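Local coordinates for protein D-mandelate dehydrogenase (Rhodotorula graminis, PDB 2W2K) that probably interconverts D-mandelate and its 2-keto acid with a nicotinamide nucleotide, acting as a D-2-hydroxyacid dehydrogenase, at residues 8-14 / 58-63. Residues are numbered along the deposited sequence; the frame is centred on the assembly and turned at random.
Sequences LLGDPAR and LAVENG
The guanidinium of R14 lies with one face toward N62, whose amide stands nearly upright to it (88° between planes), while its edges meet two carboxylates, D11 in its own segment and E61 across the contact. Over the centre of that same face, 3.0 Å above the plane, sits a water that also accepts a bond from N62 ND2. The setting illustrates a topological switch point, here in a five-stranded parallel sheet of order 2-1-3-4-5: neighbouring strands 5-8 and 54-57 run on into segments 8-14 and 58-63, whose chains lead to strands on opposite sides, 28-31 and 83-86. At the edge, R14 NH2 gives D11 OD2 a short in-plane bond (2.6 Å) to the anti lone pair. Toward E61 the salt bridge is weaker, with R14 NH1 3.4 Å from E61 OE2, although the two planes lie only 17° apart. R14 runs extended from CG to NE, which carries its charged end across to the type I turn A59 to N62. There R14 NH2 also makes a weak bond to N62 OD1 (3.3 Å). With its CG beside the backbone N (chi1 -69°), N62 sends its amide between the loops, where ND2 donates to two waters. The second water also accepts from L58 N and donates to L9 O and D11 O, thereby satisfying polar backbone atoms of both segments. The backbones approach closely at two glycines, G10 and G63, whose CA atoms are 4.4 Å apart. Beneath the polar layer L58 reaches toward 8-14 and crosses L8 at about a right angle, while W20 of helix 17-26 touches both leucines. L58 CD1, the branch nearest L8 CD1, lies against backbone, 3.5 Å from P12 C and 3.4 Å from A13 N.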
loop_
_atom_site.group_PDB
_atom_site.type_symbol
_atom_site.label_atom_id
_atom_site.label_comp_id
_atom_site.label_asym_id
_atom_site.label_seq_id
_atom_site.Cartn_x
_atom_site.Cartn_y
_atom_site.Cartn_z
ATOM N N LEU B 8 37.973 2.826 7.521
ATOM C CA LEU B 8 36.723 2.155 7.082
ATOM C C LEU B 8 36.057 1.439 8.248
ATOM O O LEU B 8 36.649 0.515 8.802
ATOM C CB LEU B 8 37.031 1.129 5.968
ATOM C CG LEU B 8 35.877 0.240 5.453
ATOM C CD1 LEU B 8 34.702 1.101 4.914
ATOM C CD2 LEU B 8 36.354 -0.711 4.377
ATOM N N LEU B 9 34.849 1.884 8.636
ATOM C CA LEU B 9 34.074 1.261 9.714
ATOM C C LEU B 9 33.165 0.163 9.167
ATOM O O LEU B 9 32.116 0.439 8.551
ATOM C CB LEU B 9 33.219 2.288 10.487
ATOM C CG LEU B 9 33.841 3.412 11.319
ATOM C CD1 LEU B 9 32.702 4.223 12.015
ATOM C CD2 LEU B 9 34.858 2.901 12.349
ATOM N N GLY B 10 33.567 -1.084 9.384
ATOM C CA GLY B 10 32.803 -2.225 8.865
ATOM C C GLY B 10 33.062 -2.581 7.403
ATOM O O GLY B 10 34.142 -2.279 6.862
ATOM N N ASP B 11 32.062 -3.203 6.760
ATOM C CA ASP B 11 32.202 -3.752 5.394
ATOM C C ASP B 11 32.517 -2.700 4.290
ATOM O O ASP B 11 32.073 -1.550 4.369
ATOM C CB ASP B 11 30.922 -4.514 4.979
ATOM C CG ASP B 11 30.770 -5.886 5.658
ATOM O OD1 ASP B 11 31.726 -6.392 6.279
ATOM O OD2 ASP B 11 29.659 -6.452 5.567
ATOM N N PRO B 12 33.276 -3.098 3.241
ATOM C CA PRO B 12 33.501 -2.216 2.066
ATOM C C PRO B 12 32.233 -2.094 1.206
ATOM O O PRO B 12 31.173 -2.626 1.583
ATOM C CB PRO B 12 34.615 -2.941 1.293
ATOM C CG PRO B 12 34.367 -4.420 1.625
ATOM C CD PRO B 12 33.962 -4.403 3.092
ATOM N N ALA B 13 32.338 -1.426 0.056
ATOM C CA ALA B 13 31.160 -1.136 -0.793
ATOM C C ALA B 13 30.500 -2.405 -1.369
ATOM O O ALA B 13 31.180 -3.396 -1.617
ATOM C CB ALA B 13 31.540 -0.130 -1.938
ATOM N N ARG B 14 29.177 -2.373 -1.551
ATOM C CA ARG B 14 28.423 -3.505 -2.135
ATOM C C ARG B 14 27.718 -3.198 -3.469
ATOM O O ARG B 14 27.269 -4.122 -4.158
ATOM C CB ARG B 14 27.363 -4.023 -1.136
ATOM C CG ARG B 14 27.907 -4.677 0.124
ATOM C CD ARG B 14 26.813 -4.779 1.213
ATOM N NE ARG B 14 27.361 -5.180 2.515
ATOM C CZ ARG B 14 26.906 -4.760 3.693
ATOM N NH1 ARG B 14 25.882 -3.913 3.764
ATOM N NH2 ARG B 14 27.484 -5.175 4.808
ATOM N N LEU B 58 29.655 3.034 5.277
ATOM C CA LEU B 58 28.885 2.863 4.019
ATOM C C LEU B 58 27.425 2.386 4.163
ATOM O O LEU B 58 26.647 2.442 3.187
ATOM C CB LEU B 58 29.648 1.930 3.053
ATOM C CG LEU B 58 31.016 2.456 2.558
ATOM C CD1 LEU B 58 31.852 1.326 1.918
ATOM C CD2 LEU B 58 30.840 3.558 1.562
ATOM N N ALA B 59 27.059 1.906 5.352
ATOM C CA ALA B 59 25.709 1.394 5.602
ATOM C C ALA B 59 25.306 1.617 7.063
ATOM O O ALA B 59 26.153 1.655 7.953
ATOM C CB ALA B 59 25.605 -0.122 5.255
ATOM N N VAL B 60 24.001 1.706 7.299
ATOM C CA VAL B 60 23.478 1.979 8.653
ATOM C C VAL B 60 23.858 0.847 9.613
ATOM O O VAL B 60 24.237 1.090 10.786
ATOM C CB VAL B 60 21.930 2.207 8.614
ATOM C CG1 VAL B 60 21.327 2.147 10.025
ATOM C CG2 VAL B 60 21.601 3.556 7.965
ATOM N N GLU B 61 23.788 -0.387 9.105
ATOM C CA GLU B 61 24.127 -1.582 9.896
ATOM C C GLU B 61 25.639 -1.904 10.024
ATOM O O GLU B 61 25.996 -2.891 10.677
ATOM C CB GLU B 61 23.373 -2.826 9.362
ATOM C CG GLU B 61 23.810 -3.324 7.973
ATOM C CD GLU B 61 23.094 -2.629 6.802
ATOM O OE1 GLU B 61 22.408 -1.602 6.989
ATOM O OE2 GLU B 61 23.224 -3.132 5.672
ATOM N N ASN B 62 26.506 -1.112 9.382
ATOM C CA ASN B 62 27.956 -1.371 9.396
ATOM C C ASN B 62 28.616 -0.621 10.541
ATOM O O ASN B 62 28.281 0.543 10.793
ATOM C CB ASN B 62 28.656 -0.908 8.098
ATOM C CG ASN B 62 28.300 -1.742 6.846
ATOM O OD1 ASN B 62 27.469 -2.657 6.865
ATOM N ND2 ASN B 62 28.913 -1.356 5.720
ATOM N N GLY B 63 29.580 -1.273 11.198
ATOM C CA GLY B 63 30.400 -0.618 12.223
ATOM C C GLY B 63 29.767 -0.464 13.605
ATOM O O GLY B 63 30.262 0.315 14.424
HETATM O O HOH W 1 31.262 0.709 6.024
HETATM O O HOH W 2 28.562 -2.209 2.886
#